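Local coordinates for protein chorismate mutase (Clostridium thermocellum, PDB 1XHO) that probably catalyses the rearrangement of chorismate to prephenate as a trimeric, type I chorismate mutase, at residues N64-D69 and M121-D126; K55-M60 and I74-T79; A51-L56 and K115-M120. All blocks are in the same frame, centred on the assembly; numbering follows the deposited sequence.

Contact 1: N64-D69 and M121-D126; sequences NGLEED and MHVNTD
L66, whose N closes the Schellman motif on A61 O at the end of helix 46-63, lays its side chain against M121 and V123 near the C-terminal end of strand 116-124. The turn hinges on G65, whose positive phi (54°) makes it the C-prime residue, ends the helix and turns the chain into the loop before strand 71-78. L66 then follows with CG anti to its carbonyl carbon (chi1 -60°), which carries both methyls down to the strand. Its CD1 does most of the touching: it sits 4.0 Å from the selenium SE of M121, a selenomethionine, and 3.9 Å from CG1 of V123. The second methyl, L66 CD2, reaches CB of V123 at 4.2 Å. L66 and V123 meet at about a right angle, whereas L66 and M121 run past each other in opposite senses. M121 leaves the strand extended and turns only at its last torsion (chi3 -74°), so SE, rather than the end methyl, faces the leucine. All these touches are apolar and loose enough to be ordinary van der Waals packing. I35 of the neighbouring strand 32-40 touches both L66 and V123 and widens the apolar patch. The helix end is also tied by N64, whose OD1 accepts from K133 N while its ND2 donates to M60 O. On the other side of the strand, H122 looks into the trimer, where its ring meets H122 of the second subunit and its NE2 bonds S73 OG of the third subunit. A glycine C-prime residue followed by an apolar one that folds back onto the core is typical of a Schellman helix end, here at the helix-to-strand turn of a beta-alpha-beta crossover.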
ATOM      1  N   ASN C  64     -13.999  -7.726  14.426  1.00 33.35           N
ATOM      2  CA  ASN C  64     -12.760  -7.503  15.176  1.00 32.28           C
ATOM      3  C   ASN C  64     -12.892  -6.520  16.346  1.00 31.80           C
ATOM      4  O   ASN C  64     -11.885  -6.132  16.941  1.00 31.92           O
ATOM      5  CB  ASN C  64     -11.639  -7.080  14.218  1.00 32.68           C
ATOM      6  CG  ASN C  64     -11.265  -8.183  13.249  1.00 30.93           C
ATOM      7  OD1 ASN C  64     -10.590  -9.134  13.622  1.00 33.83           O
ATOM      8  ND2 ASN C  64     -11.708  -8.065  12.001  1.00 30.50           N
ATOM      9  N   GLY C  65     -14.130  -6.151  16.693  1.00 33.14           N
ATOM     10  CA  GLY C  65     -14.404  -5.251  17.830  1.00 33.72           C
ATOM     11  C   GLY C  65     -13.643  -3.928  17.789  1.00 34.40           C
ATOM     12  O   GLY C  65     -13.122  -3.472  18.802  1.00 35.68           O
ATOM     13  N   LEU C  66     -13.585  -3.309  16.614  1.00 32.08           N
ATOM     14  CA  LEU C  66     -12.751  -2.130  16.401  1.00 30.78           C
ATOM     15  C   LEU C  66     -13.584  -0.875  16.390  1.00 29.20           C
ATOM     16  O   LEU C  66     -14.694  -0.885  15.884  1.00 27.75           O
ATOM     17  CB  LEU C  66     -12.058  -2.214  15.049  1.00 31.87           C
ATOM     18  CG  LEU C  66     -11.126  -3.381  14.784  1.00 33.84           C
ATOM     19  CD1 LEU C  66     -10.801  -3.429  13.286  1.00 34.44           C
ATOM     20  CD2 LEU C  66      -9.864  -3.259  15.638  1.00 33.73           C
ATOM     21  N   GLU C  67     -13.027   0.198  16.948  1.00 32.08           N
ATOM     22  CA  GLU C  67     -13.513   1.567  16.727  1.00 34.44           C
ATOM     23  C   GLU C  67     -12.429   2.326  15.972  1.00 32.35           C
ATOM     24  O   GLU C  67     -11.286   1.868  15.926  1.00 29.80           O
ATOM     25  CB  GLU C  67     -13.801   2.261  18.070  1.00 35.40           C
ATOM     26  CG  GLU C  67     -15.191   1.971  18.623  1.00 38.23           C
ATOM     27  CD  GLU C  67     -15.348   2.351  20.097  1.00 38.81           C
ATOM     28  OE1 GLU C  67     -14.551   3.169  20.613  1.00 42.86           O
ATOM     29  OE2 GLU C  67     -16.274   1.830  20.741  1.00 39.01           O
ATOM     30  N   GLU C  68     -12.770   3.488  15.404  1.00 34.04           N
ATOM     31  CA  GLU C  68     -11.785   4.305  14.658  1.00 35.85           C
ATOM     32  C   GLU C  68     -10.469   4.570  15.417  1.00 34.71           C
ATOM     33  O   GLU C  68      -9.405   4.647  14.793  1.00 31.21           O
ATOM     34  CB  GLU C  68     -12.375   5.648  14.202  1.00 36.78           C
ATOM     35  CG  GLU C  68     -11.524   6.295  13.081  1.00 37.75           C
ATOM     36  CD  GLU C  68     -11.769   7.780  12.856  1.00 38.46           C
ATOM     37  OE1 GLU C  68     -12.587   8.400  13.570  1.00 40.90           O
ATOM     38  OE2 GLU C  68     -11.134   8.332  11.936  1.00 40.02           O
ATOM     39  N   ASP C  69     -10.547   4.724  16.745  1.00 34.72           N
ATOM     40  CA  ASP C  69      -9.347   4.834  17.620  1.00 35.86           C
ATOM     41  C   ASP C  69      -8.311   3.723  17.405  1.00 31.97           C
ATOM     42  O   ASP C  69      -7.120   3.929  17.627  1.00 31.88           O
ATOM     43  CB  ASP C  69      -9.752   4.793  19.106  1.00 39.23           C
ATOM     44  CG  ASP C  69     -10.167   6.142  19.648  1.00 42.84           C
ATOM     45  OD1 ASP C  69      -9.698   7.180  19.127  1.00 45.88           O
ATOM     46  OD2 ASP C  69     -10.951   6.162  20.628  1.00 45.72           O
HETATM   47  N   MSE C 121      -6.417  -3.212   6.250  1.00 26.34           N
HETATM   48  CA  MSE C 121      -6.549  -2.365   7.415  1.00 29.09           C
HETATM   49  C   MSE C 121      -5.500  -2.697   8.472  1.00 27.71           C
HETATM   50  O   MSE C 121      -5.528  -3.781   9.044  1.00 28.00           O
HETATM   51  CB  MSE C 121      -7.946  -2.564   7.982  1.00 31.41           C
HETATM   52  CG  MSE C 121      -8.363  -1.564   9.020  1.00 31.73           C
HETATM   53 SE   MSE C 121     -10.120  -2.039   9.651  1.00 32.61          SE
HETATM   54  CE  MSE C 121     -11.237  -1.526   8.201  1.00 30.01           C
ATOM     55  N   HIS C 122      -4.583  -1.760   8.731  1.00 26.48           N
ATOM     56  CA  HIS C 122      -3.637  -1.896   9.842  1.00 25.77           C
ATOM     57  C   HIS C 122      -4.280  -1.382  11.143  1.00 26.95           C
ATOM     58  O   HIS C 122      -4.870  -0.314  11.164  1.00 24.71           O
ATOM     59  CB  HIS C 122      -2.318  -1.174   9.530  1.00 24.79           C
ATOM     60  CG  HIS C 122      -1.477  -1.898   8.526  1.00 25.18           C
ATOM     61  ND1 HIS C 122      -1.725  -1.844   7.167  1.00 24.68           N
ATOM     62  CD2 HIS C 122      -0.426  -2.737   8.686  1.00 23.91           C
ATOM     63  CE1 HIS C 122      -0.838  -2.593   6.535  1.00 25.00           C
ATOM     64  NE2 HIS C 122      -0.042  -3.150   7.433  1.00 22.55           N
ATOM     65  N   VAL C 123      -4.188  -2.167  12.217  1.00 27.94           N
ATOM     66  CA  VAL C 123      -4.891  -1.828  13.461  1.00 28.19           C
ATOM     67  C   VAL C 123      -4.028  -2.083  14.668  1.00 28.07           C
ATOM     68  O   VAL C 123      -3.101  -2.876  14.619  1.00 26.30           O
ATOM     69  CB  VAL C 123      -6.253  -2.593  13.627  1.00 27.70           C
ATOM     70  CG1 VAL C 123      -7.177  -2.292  12.466  1.00 27.62           C
ATOM     71  CG2 VAL C 123      -6.055  -4.106  13.805  1.00 27.50           C
ATOM     72  N   ASN C 124      -4.336  -1.372  15.744  1.00 31.28           N
ATOM     73  CA  ASN C 124      -3.747  -1.639  17.045  1.00 34.11           C
ATOM     74  C   ASN C 124      -4.764  -2.497  17.785  1.00 37.45           C
ATOM     75  O   ASN C 124      -5.923  -2.120  17.908  1.00 40.21           O
ATOM     76  CB  ASN C 124      -3.399  -0.321  17.774  1.00 35.35           C
ATOM     77  CG  ASN C 124      -2.022   0.243  17.352  1.00 36.49           C
ATOM     78  OD1 ASN C 124      -1.057  -0.507  17.221  1.00 39.82           O
ATOM     79  ND2 ASN C 124      -1.938   1.558  17.131  1.00 38.31           N
ATOM     80  N   THR C 125      -4.346  -3.693  18.200  1.00 41.78           N
ATOM     81  CA  THR C 125      -5.258  -4.664  18.821  1.00 43.66           C
ATOM     82  C   THR C 125      -4.547  -5.541  19.848  1.00 46.56           C
ATOM     83  O   THR C 125      -3.333  -5.720  19.792  1.00 48.56           O
ATOM     84  CB  THR C 125      -5.936  -5.579  17.762  1.00 43.12           C
ATOM     85  OG1 THR C 125      -6.880  -6.449  18.404  1.00 41.86           O
ATOM     86  CG2 THR C 125      -4.913  -6.418  17.010  1.00 42.71           C
ATOM     87  N   ASP C 126      -5.326  -6.080  20.784  1.00 49.32           N
ATOM     88  CA  ASP C 126      -4.810  -6.994  21.802  1.00 50.31           C
ATOM     89  C   ASP C 126      -5.052  -8.449  21.404  1.00 49.21           C
ATOM     90  O   ASP C 126      -4.655  -9.367  22.125  1.00 48.67           O
ATOM     91  CB  ASP C 126      -5.427  -6.687  23.185  1.00 52.06           C
ATOM     92  CG  ASP C 126      -6.916  -6.996  23.258  1.00 52.95           C
ATOM     93  OD1 ASP C 126      -7.565  -7.144  22.200  1.00 54.95           O
ATOM     94  OD2 ASP C 126      -7.439  -7.083  24.383  1.00 56.17           O
TER

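Contact 2: K55-M60 and I74-T79; sequences KLLKEM and IIFTVT
L57 and F76 both hold CG anti to the carbonyl carbon, with chi1 of -63° and -58°, and these torsions send the leucine down from helix 46-63 and swing the phenyl ring out from strand 71-78 to meet it. The bond from CA to CB of F76 does not aim at the helix; the ring's length closes the gap. L57 CD2 stands 4.2 Å from F76 CE1, approaching the ring obliquely, and the two side chains cross at about a right angle. The same methyl, L57 CD2, lies 4.4 Å from CG2 of I74, two residues back along the strand. One leucine branch thus touches both I74, whose CB points at the helix, and the ring of F76. The group is enclosed by neighbours: L101 of strand 100-105 touches I74 and F76, P87 packs on F76, and M94 on L57. The reverse face of the strand is turned to the other copies, with I75 against M120 of the second subunit and M104 of the third subunit. Between L57 and its two partners there is only dispersion between buried hydrocarbon groups, so the contact has no directional bond and depends on burial and fit alone.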
ATOM      1  N   LYS C  55     -20.418  -1.467   3.985  1.00 29.71           N
ATOM      2  CA  LYS C  55     -20.826  -2.723   4.615  1.00 30.90           C
ATOM      3  C   LYS C  55     -19.604  -3.578   4.961  1.00 30.13           C
ATOM      4  O   LYS C  55     -19.549  -4.192   6.027  1.00 31.78           O
ATOM      5  CB  LYS C  55     -21.794  -3.502   3.705  1.00 30.99           C
ATOM      6  N   LEU C  56     -18.626  -3.597   4.059  1.00 28.39           N
ATOM      7  CA  LEU C  56     -17.385  -4.336   4.272  1.00 27.95           C
ATOM      8  C   LEU C  56     -16.597  -3.788   5.468  1.00 26.46           C
ATOM      9  O   LEU C  56     -16.164  -4.556   6.319  1.00 26.84           O
ATOM     10  CB  LEU C  56     -16.530  -4.328   2.991  1.00 27.05           C
ATOM     11  CG  LEU C  56     -15.146  -4.979   3.044  1.00 26.52           C
ATOM     12  CD1 LEU C  56     -15.209  -6.422   3.556  1.00 26.67           C
ATOM     13  CD2 LEU C  56     -14.477  -4.908   1.662  1.00 26.32           C
ATOM     14  N   LEU C  57     -16.416  -2.471   5.527  1.00 27.17           N
ATOM     15  CA  LEU C  57     -15.725  -1.830   6.658  1.00 27.86           C
ATOM     16  C   LEU C  57     -16.448  -2.064   7.990  1.00 29.75           C
ATOM     17  O   LEU C  57     -15.805  -2.301   8.997  1.00 30.73           O
ATOM     18  CB  LEU C  57     -15.587  -0.322   6.426  1.00 27.93           C
ATOM     19  CG  LEU C  57     -14.739   0.123   5.233  1.00 30.52           C
ATOM     20  CD1 LEU C  57     -14.884   1.648   4.996  1.00 28.78           C
ATOM     21  CD2 LEU C  57     -13.275  -0.293   5.431  1.00 30.06           C
ATOM     22  N   LYS C  58     -17.776  -1.969   7.981  1.00 34.48           N
ATOM     23  CA  LYS C  58     -18.604  -2.178   9.184  1.00 37.48           C
ATOM     24  C   LYS C  58     -18.436  -3.612   9.693  1.00 37.53           C
ATOM     25  O   LYS C  58     -18.092  -3.833  10.847  1.00 37.73           O
ATOM     26  CB  LYS C  58     -20.078  -1.852   8.866  1.00 40.76           C
ATOM     27  CG  LYS C  58     -21.103  -2.088   9.996  1.00 42.50           C
ATOM     28  CD  LYS C  58     -20.657  -1.550  11.362  1.00 45.16           C
ATOM     29  CE  LYS C  58     -21.781  -1.660  12.396  1.00 46.58           C
ATOM     30  NZ  LYS C  58     -22.853  -0.632  12.203  1.00 49.08           N
ATOM     31  N   GLU C  59     -18.629  -4.569   8.792  1.00 37.50           N
ATOM     32  CA  GLU C  59     -18.320  -5.974   9.025  1.00 37.94           C
ATOM     33  C   GLU C  59     -16.889  -6.205   9.567  1.00 37.11           C
ATOM     34  O   GLU C  59     -16.697  -6.952  10.531  1.00 35.30           O
ATOM     35  CB  GLU C  59     -18.519  -6.732   7.717  1.00 40.76           C
ATOM     36  CG  GLU C  59     -18.322  -8.227   7.780  1.00 44.02           C
ATOM     37  CD  GLU C  59     -19.470  -8.949   8.428  1.00 46.02           C
ATOM     38  OE1 GLU C  59     -19.670  -8.785   9.655  1.00 48.11           O
ATOM     39  OE2 GLU C  59     -20.160  -9.695   7.701  1.00 45.96           O
HETATM   40  N   MSE C  60     -15.891  -5.565   8.955  1.00 35.72           N
HETATM   41  CA  MSE C  60     -14.498  -5.706   9.421  1.00 35.00           C
HETATM   42  C   MSE C  60     -14.303  -5.181  10.845  1.00 34.66           C
HETATM   43  O   MSE C  60     -13.600  -5.800  11.648  1.00 34.83           O
HETATM   44  CB  MSE C  60     -13.530  -4.991   8.481  1.00 33.20           C
HETATM   45  CG  MSE C  60     -13.367  -5.680   7.149  1.00 33.37           C
HETATM   46 SE   MSE C  60     -12.270  -4.627   5.932  1.00 30.84          SE
HETATM   47  CE  MSE C  60     -10.578  -5.061   6.675  1.00 27.56           C
ATOM     48  N   ILE C  74      -6.031   2.636   6.266  1.00 24.88           N
ATOM     49  CA  ILE C  74      -6.875   1.864   5.369  1.00 22.92           C
ATOM     50  C   ILE C  74      -6.473   2.094   3.919  1.00 24.30           C
ATOM     51  O   ILE C  74      -6.515   3.224   3.420  1.00 23.79           O
ATOM     52  CB  ILE C  74      -8.384   2.145   5.543  1.00 22.25           C
ATOM     53  CG1 ILE C  74      -8.739   2.258   7.035  1.00 22.76           C
ATOM     54  CG2 ILE C  74      -9.174   1.031   4.826  1.00 20.67           C
ATOM     55  CD1 ILE C  74     -10.203   2.285   7.350  1.00 23.71           C
ATOM     56  N   ILE C  75      -6.061   1.001   3.272  1.00 23.58           N
ATOM     57  CA  ILE C  75      -5.690   0.987   1.869  1.00 24.01           C
ATOM     58  C   ILE C  75      -6.800   0.286   1.095  1.00 22.97           C
ATOM     59  O   ILE C  75      -7.188  -0.824   1.430  1.00 22.83           O
ATOM     60  CB  ILE C  75      -4.338   0.251   1.650  1.00 24.87           C
ATOM     61  CG1 ILE C  75      -3.194   1.027   2.339  1.00 26.41           C
ATOM     62  CG2 ILE C  75      -4.049   0.064   0.139  1.00 23.68           C
ATOM     63  CD1 ILE C  75      -1.816   0.317   2.260  1.00 26.25           C
ATOM     64  N   PHE C  76      -7.311   0.955   0.067  1.00 25.12           N
ATOM     65  CA  PHE C  76      -8.339   0.397  -0.803  1.00 23.68           C
ATOM     66  C   PHE C  76      -7.786   0.102  -2.192  1.00 21.51           C
ATOM     67  O   PHE C  76      -6.971   0.860  -2.705  1.00 18.96           O
ATOM     68  CB  PHE C  76      -9.479   1.389  -0.962  1.00 24.11           C
ATOM     69  CG  PHE C  76     -10.121   1.805   0.330  1.00 24.15           C
ATOM     70  CD1 PHE C  76     -11.279   1.170   0.787  1.00 24.84           C
ATOM     71  CD2 PHE C  76      -9.590   2.847   1.077  1.00 23.66           C
ATOM     72  CE1 PHE C  76     -11.893   1.570   1.968  1.00 24.06           C
ATOM     73  CE2 PHE C  76     -10.193   3.247   2.275  1.00 25.55           C
ATOM     74  CZ  PHE C  76     -11.353   2.612   2.716  1.00 24.21           C
ATOM     75  N   THR C  77      -8.236  -0.997  -2.796  1.00 22.34           N
ATOM     76  CA  THR C  77      -8.047  -1.230  -4.226  1.00 23.37           C
ATOM     77  C   THR C  77      -9.368  -1.565  -4.882  1.00 25.59           C
ATOM     78  O   THR C  77     -10.260  -2.154  -4.257  1.00 27.93           O
ATOM     79  CB  THR C  77      -7.037  -2.365  -4.558  1.00 24.05           C
ATOM     80  OG1 THR C  77      -7.527  -3.629  -4.074  1.00 23.42           O
ATOM     81  CG2 THR C  77      -5.635  -2.053  -3.985  1.00 23.32           C
ATOM     82  N   VAL C  78      -9.494  -1.181  -6.144  1.00 24.42           N
ATOM     83  CA  VAL C  78     -10.581  -1.649  -6.975  1.00 25.73           C
ATOM     84  C   VAL C  78      -9.981  -2.205  -8.255  1.00 25.82           C
ATOM     85  O   VAL C  78      -8.901  -1.786  -8.689  1.00 26.26           O
ATOM     86  CB  VAL C  78     -11.619  -0.541  -7.305  1.00 26.14           C
ATOM     87  CG1 VAL C  78     -12.193   0.047  -6.035  1.00 27.23           C
ATOM     88  CG2 VAL C  78     -10.999   0.563  -8.178  1.00 28.12           C
ATOM     89  N   THR C  79     -10.681  -3.163  -8.840  1.00 23.69           N
ATOM     90  CA  THR C  79     -10.325  -3.705 -10.137  1.00 24.78           C
ATOM     91  C   THR C  79     -10.581  -2.665 -11.244  1.00 23.69           C
ATOM     92  O   THR C  79     -11.378  -1.736 -11.068  1.00 24.86           O
ATOM     93  CB  THR C  79     -11.099  -5.029 -10.403  1.00 23.96           C
ATOM     94  OG1 THR C  79     -12.459  -4.891  -9.974  1.00 23.72           O
ATOM     95  CG2 THR C  79     -10.486  -6.139  -9.629  1.00 23.69           C
TER

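Contact 3: A51-L56 and K115-M120; sequences AETQKL and KCIRVM
The helix of a split beta-alpha-beta unit (strand 32-40, helix 46-63, strand 71-78) packs here on the intervening strand 116-124, T53 and L56 meeting I117 and V119. The two segment axes pass 9.6 Å apart, and their N-to-C directions differ by 36°. T53 meets I117 at about a right angle: its OG1 touches I117 CD1 at 3.3 Å and I117 CG2 at 3.6 Å. That hydroxyl is bound to I49 O, one helical turn back, which gives this buried group a polar partner beside the two I117 methyls. With CG anti to the backbone N (chi1 176°), L56 stretches toward the sheet. Its CD2 comes to 3.7 Å from CG2 of V119, the two side chains sliding past each other in opposite directions, and lies 4.0 Å from the carbonyl O of I117. T39 of strand 32-40 also touches L56 and I117. R118 points away from the helix, toward the sheet face that meets M102 of the third subunit, and C116 SG lies on one side of its guanidinium plane, displaced toward the rim. Strand 116-124 runs antiparallel between 32-40 and 71-78, which are parallel to each other, and a helix covering that middle strand is characteristic of a two-layer alpha/beta fold.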
ATOM      1  N   ALA C  51     -21.501   2.031  -0.936  1.00 30.41           N
ATOM      2  CA  ALA C  51     -22.342   1.261  -0.021  1.00 29.81           C
ATOM      3  C   ALA C  51     -21.745  -0.113   0.265  1.00 29.16           C
ATOM      4  O   ALA C  51     -21.726  -0.554   1.404  1.00 32.08           O
ATOM      5  CB  ALA C  51     -23.760   1.122  -0.587  1.00 29.99           C
ATOM      6  N   GLU C  52     -21.253  -0.794  -0.760  1.00 31.25           N
ATOM      7  CA  GLU C  52     -20.639  -2.111  -0.548  1.00 32.14           C
ATOM      8  C   GLU C  52     -19.316  -2.022   0.198  1.00 31.32           C
ATOM      9  O   GLU C  52     -18.972  -2.935   0.954  1.00 30.09           O
ATOM     10  CB  GLU C  52     -20.474  -2.871  -1.866  1.00 33.57           C
ATOM     11  CG  GLU C  52     -21.811  -3.308  -2.476  1.00 35.81           C
ATOM     12  CD  GLU C  52     -22.715  -3.996  -1.470  1.00 37.68           C
ATOM     13  OE1 GLU C  52     -22.235  -4.897  -0.752  1.00 36.62           O
ATOM     14  OE2 GLU C  52     -23.902  -3.616  -1.384  1.00 41.75           O
ATOM     15  N   THR C  53     -18.590  -0.916   0.009  1.00 29.83           N
ATOM     16  CA  THR C  53     -17.379  -0.684   0.763  1.00 28.54           C
ATOM     17  C   THR C  53     -17.722  -0.429   2.230  1.00 27.45           C
ATOM     18  O   THR C  53     -17.020  -0.903   3.114  1.00 26.37           O
ATOM     19  CB  THR C  53     -16.516   0.477   0.183  1.00 27.13           C
ATOM     20  OG1 THR C  53     -16.150   0.174  -1.167  1.00 27.18           O
ATOM     21  CG2 THR C  53     -15.233   0.679   1.016  1.00 25.10           C
ATOM     22  N   GLN C  54     -18.800   0.312   2.470  1.00 29.66           N
ATOM     23  CA  GLN C  54     -19.250   0.662   3.825  1.00 30.84           C
ATOM     24  C   GLN C  54     -19.664  -0.581   4.626  1.00 29.82           C
ATOM     25  O   GLN C  54     -19.298  -0.739   5.794  1.00 26.09           O
ATOM     26  CB  GLN C  54     -20.423   1.645   3.731  1.00 33.83           C
ATOM     27  CG  GLN C  54     -20.663   2.505   4.986  1.00 36.15           C
ATOM     28  CD  GLN C  54     -21.564   3.711   4.717  1.00 37.82           C
ATOM     29  OE1 GLN C  54     -21.668   4.197   3.574  1.00 42.08           O
ATOM     30  NE2 GLN C  54     -22.209   4.210   5.769  1.00 38.72           N
ATOM     31  N   LYS C  55     -20.418  -1.467   3.985  1.00 29.71           N
ATOM     32  CA  LYS C  55     -20.826  -2.723   4.615  1.00 30.90           C
ATOM     33  C   LYS C  55     -19.604  -3.578   4.961  1.00 30.13           C
ATOM     34  O   LYS C  55     -19.549  -4.192   6.027  1.00 31.78           O
ATOM     35  CB  LYS C  55     -21.794  -3.502   3.705  1.00 30.99           C
ATOM     36  N   LEU C  56     -18.626  -3.597   4.059  1.00 28.39           N
ATOM     37  CA  LEU C  56     -17.385  -4.336   4.272  1.00 27.95           C
ATOM     38  C   LEU C  56     -16.597  -3.788   5.468  1.00 26.46           C
ATOM     39  O   LEU C  56     -16.164  -4.556   6.319  1.00 26.84           O
ATOM     40  CB  LEU C  56     -16.530  -4.328   2.991  1.00 27.05           C
ATOM     41  CG  LEU C  56     -15.146  -4.979   3.044  1.00 26.52           C
ATOM     42  CD1 LEU C  56     -15.209  -6.422   3.556  1.00 26.67           C
ATOM     43  CD2 LEU C  56     -14.477  -4.908   1.662  1.00 26.32           C
ATOM     44  N   LYS C 115     -15.232  -6.514 -10.660  1.00 32.40           N
ATOM     45  CA  LYS C 115     -16.114  -5.732  -9.776  1.00 31.73           C
ATOM     46  C   LYS C 115     -15.749  -5.834  -8.290  1.00 29.94           C
ATOM     47  O   LYS C 115     -16.630  -5.759  -7.421  1.00 26.09           O
ATOM     48  CB  LYS C 115     -17.581  -6.133  -9.976  1.00 35.25           C
ATOM     49  CG  LYS C 115     -18.094  -6.042 -11.404  1.00 36.15           C
ATOM     50  CD  LYS C 115     -18.125  -4.599 -11.939  1.00 37.92           C
ATOM     51  CE  LYS C 115     -18.761  -4.552 -13.372  1.00 38.93           C
ATOM     52  NZ  LYS C 115     -18.108  -3.557 -14.301  1.00 38.32           N
ATOM     53  N   CYS C 116     -14.449  -5.952  -8.008  1.00 26.23           N
ATOM     54  CA  CYS C 116     -13.969  -6.309  -6.677  1.00 26.97           C
ATOM     55  C   CYS C 116     -13.273  -5.156  -5.952  1.00 26.64           C
ATOM     56  O   CYS C 116     -12.301  -4.584  -6.451  1.00 24.27           O
ATOM     57  CB  CYS C 116     -13.025  -7.539  -6.764  1.00 26.22           C
ATOM     58  SG  CYS C 116     -12.315  -8.108  -5.184  1.00 23.72           S
ATOM     59  N   ILE C 117     -13.769  -4.854  -4.755  1.00 26.37           N
ATOM     60  CA  ILE C 117     -13.139  -3.907  -3.844  1.00 26.21           C
ATOM     61  C   ILE C 117     -12.402  -4.669  -2.735  1.00 25.11           C
ATOM     62  O   ILE C 117     -13.004  -5.489  -2.028  1.00 23.43           O
ATOM     63  CB  ILE C 117     -14.192  -2.970  -3.214  1.00 27.39           C
ATOM     64  CG1 ILE C 117     -14.973  -2.248  -4.323  1.00 28.68           C
ATOM     65  CG2 ILE C 117     -13.534  -1.975  -2.260  1.00 26.74           C
ATOM     66  CD1 ILE C 117     -16.298  -1.721  -3.899  1.00 28.66           C
ATOM     67  N   ARG C 118     -11.101  -4.400  -2.595  1.00 25.15           N
ATOM     68  CA  ARG C 118     -10.296  -4.952  -1.497  1.00 24.68           C
ATOM     69  C   ARG C 118      -9.868  -3.872  -0.506  1.00 22.57           C
ATOM     70  O   ARG C 118      -9.704  -2.707  -0.864  1.00 19.61           O
ATOM     71  CB  ARG C 118      -9.076  -5.717  -2.017  1.00 22.96           C
ATOM     72  CG  ARG C 118      -9.447  -6.919  -2.899  1.00 24.54           C
ATOM     73  CD  ARG C 118      -8.186  -7.629  -3.362  1.00 23.55           C
ATOM     74  NE  ARG C 118      -8.398  -8.898  -4.060  1.00 22.43           N
ATOM     75  CZ  ARG C 118      -8.720  -9.045  -5.349  1.00 20.94           C
ATOM     76  NH1 ARG C 118      -8.957  -8.016  -6.127  1.00 24.14           N
ATOM     77  NH2 ARG C 118      -8.839 -10.251  -5.852  1.00 22.18           N
ATOM     78  N   VAL C 119      -9.715  -4.284   0.751  1.00 23.30           N
ATOM     79  CA  VAL C 119      -9.365  -3.398   1.856  1.00 22.75           C
ATOM     80  C   VAL C 119      -8.264  -4.054   2.663  1.00 24.28           C
ATOM     81  O   VAL C 119      -8.374  -5.226   3.005  1.00 25.00           O
ATOM     82  CB  VAL C 119     -10.572  -3.159   2.816  1.00 21.88           C
ATOM     83  CG1 VAL C 119     -10.150  -2.334   4.041  1.00 21.02           C
ATOM     84  CG2 VAL C 119     -11.688  -2.499   2.088  1.00 22.93           C
HETATM   85  N   MSE C 120      -7.205  -3.297   2.948  1.00 25.78           N
HETATM   86  CA  MSE C 120      -6.177  -3.712   3.888  1.00 26.73           C
HETATM   87  C   MSE C 120      -6.148  -2.711   5.055  1.00 26.88           C
HETATM   88  O   MSE C 120      -5.881  -1.514   4.875  1.00 26.45           O
HETATM   89  CB  MSE C 120      -4.815  -3.778   3.212  1.00 27.60           C
HETATM   90  CG  MSE C 120      -3.657  -4.065   4.187  1.00 28.09           C
HETATM   91 SE   MSE C 120      -1.936  -4.280   3.287  1.00 30.45          SE
HETATM   92  CE  MSE C 120      -2.071  -6.233   2.849  1.00 28.13           C
TER

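In the fold
All three contacts fix one helix and its C-terminal turn to the same face of the mixed sheet. Contacts 2 and 3, with centres about 4 Å apart, form the core: they share K55 and L56, F76 CE1 touches T53 CG2 at 3.6 Å, and neighbouring strands 71-78 and 116-124 join through probable backbone hydrogen bonds. The centre of contact 1 lies about 14 Å from that of contact 2, its touching atoms largely buried but its loop partly exposed. Continuity comes through M121, whose CE packs on L57 CD2 at 3.7 Å. Chemistry shifts little: contacts 1 and 2 are wholly apolar, whereas contact 3 includes a hydroxyl satisfied within its helix.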